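Side-chain contact in glucose-6-phosphate dehydrogenase (Trypanosoma cruzi, PDB 5AQ1), which catalyses the NADP-dependent oxidation of glucose 6-phosphate, the first step of the pentose phosphate pathway, and so probably supplies NADPH for redox balance: residues V397-A400 against M406-K409. Sequence-based numbering, arbitrary orientation.
Sequences VIRA and MYLK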
loop_
_atom_site.group_PDB
_atom_site.type_symbol
_atom_site.label_atom_id
_atom_site.label_comp_id
_atom_site.label_asym_id
_atom_site.label_seq_id
_atom_site.Cartn_x
_atom_site.Cartn_y
_atom_site.Cartn_z
ATOM N N VAL B 397 1.871 20.529 -7.030
ATOM C CA VAL B 397 2.767 21.591 -7.453
ATOM C C VAL B 397 3.110 22.475 -6.262
ATOM O O VAL B 397 2.218 23.052 -5.642
ATOM C CB VAL B 397 2.122 22.449 -8.554
ATOM C CG1 VAL B 397 3.095 23.510 -9.049
ATOM C CG2 VAL B 397 1.660 21.558 -9.700
ATOM N N ILE B 398 4.397 22.552 -5.934
ATOM C CA ILE B 398 4.892 23.500 -4.944
ATOM C C ILE B 398 5.688 24.567 -5.687
ATOM O O ILE B 398 6.722 24.263 -6.283
ATOM C CB ILE B 398 5.796 22.818 -3.901
ATOM C CG1 ILE B 398 5.005 21.773 -3.110
ATOM C CG2 ILE B 398 6.399 23.848 -2.950
ATOM C CD1 ILE B 398 5.874 20.701 -2.491
ATOM N N ARG B 399 5.190 25.801 -5.675
ATOM C CA ARG B 399 5.873 26.926 -6.320
ATOM C C ARG B 399 6.484 27.828 -5.252
ATOM O O ARG B 399 5.765 28.450 -4.478
ATOM C CB ARG B 399 4.902 27.728 -7.196
ATOM C CG ARG B 399 5.590 28.788 -8.040
ATOM C CD ARG B 399 4.641 29.488 -8.996
ATOM N NE ARG B 399 3.622 30.262 -8.288
ATOM C CZ ARG B 399 2.305 30.167 -8.477
ATOM N NH1 ARG B 399 1.789 29.332 -9.373
ATOM N NH2 ARG B 399 1.485 30.934 -7.762
ATOM N N ALA B 400 7.810 27.885 -5.210
ATOM C CA ALA B 400 8.511 28.683 -4.207
ATOM C C ALA B 400 8.588 30.148 -4.611
ATOM O O ALA B 400 8.593 31.027 -3.751
ATOM C CB ALA B 400 9.904 28.124 -3.968
ATOM N N MET B 406 1.087 26.364 -3.015
ATOM C CA MET B 406 1.013 24.916 -3.164
ATOM C C MET B 406 -0.377 24.583 -3.700
ATOM O O MET B 406 -1.384 25.073 -3.182
ATOM C CB MET B 406 1.257 24.211 -1.823
ATOM C CG MET B 406 1.315 22.690 -1.930
ATOM S SD MET B 406 2.022 21.842 -0.494
ATOM C CE MET B 406 0.745 22.124 0.726
ATOM N N TYR B 407 -0.436 23.779 -4.756
ATOM C CA TYR B 407 -1.723 23.332 -5.279
ATOM C C TYR B 407 -1.679 21.917 -5.842
ATOM O O TYR B 407 -0.632 21.436 -6.289
ATOM C CB TYR B 407 -2.292 24.321 -6.310
ATOM C CG TYR B 407 -1.401 24.646 -7.492
ATOM C CD1 TYR B 407 -0.455 25.668 -7.419
ATOM C CD2 TYR B 407 -1.533 23.965 -8.693
ATOM C CE1 TYR B 407 0.350 25.983 -8.507
ATOM C CE2 TYR B 407 -0.735 24.270 -9.784
ATOM C CZ TYR B 407 0.203 25.275 -9.690
ATOM O OH TYR B 407 0.989 25.570 -10.779
ATOM N N LEU B 408 -2.836 21.260 -5.792
ATOM C CA LEU B 408 -2.997 19.879 -6.231
ATOM C C LEU B 408 -3.912 19.830 -7.453
ATOM O O LEU B 408 -5.110 20.107 -7.359
ATOM C CB LEU B 408 -3.587 19.043 -5.095
ATOM C CG LEU B 408 -3.876 17.574 -5.386
ATOM C CD1 LEU B 408 -2.590 16.820 -5.691
ATOM C CD2 LEU B 408 -4.610 16.957 -4.206
ATOM N N LYS B 409 -3.337 19.489 -8.601
ATOM C CA LYS B 409 -4.095 19.400 -9.839
ATOM C C LYS B 409 -4.795 18.053 -9.901
ATOM O O LYS B 409 -4.159 17.012 -9.736
ATOM C CB LYS B 409 -3.176 19.548 -11.046
ATOM C CG LYS B 409 -2.447 20.878 -11.109
ATOM C CD LYS B 409 -1.412 20.891 -12.221
ATOM C CE LYS B 409 -2.055 21.060 -13.587
ATOM N NZ LYS B 409 -1.035 21.043 -14.674
#
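V397 packs over one face of the Y407 ring in the antiparallel hairpin of strands 395-401 and 405-413, part of the large mixed sheet of the C-terminal domain. The two form a hydrogen-bonded pair: V397 N gives its hydrogen to Y407 O at 2.8 Å, and Y407 N returns one to V397 O at 2.9 Å, both bonds nearly straight. With CG set between the backbone N and the carbonyl carbon (chi1 56°), the Y407 ring leans toward the neighbouring strand, and V397 CB makes a CH-pi contact, 3.7 Å from the centroid and displaced toward the rim. CG1 of V397 reaches the phenol end of the ring, while CG2 covers CE2.

On the other sheet face the packing is slighter: I398 CG1 meets M406 SD at 4.0 Å, side by side, and both residues touch M217 of helix 216-219; M406 also packs on L426 of the second subunit. Looser still is the partly exposed margin of the V397-Y407 face. There R399 NH1 stands 3.7 Å from Y407 CE1, its guanidinium plane inclined 49° to the ring, but its hydrogen bonds go to the turn, from NE to P402 O and from NH2 to S403 O. K409 merely brushes V397 CG2 with CD. Across the strands, then, cohesion comes from paired backbone bonds and apolar contact, while the R399 guanidinium, bound to two turn carbonyls, probably adds little more than contact.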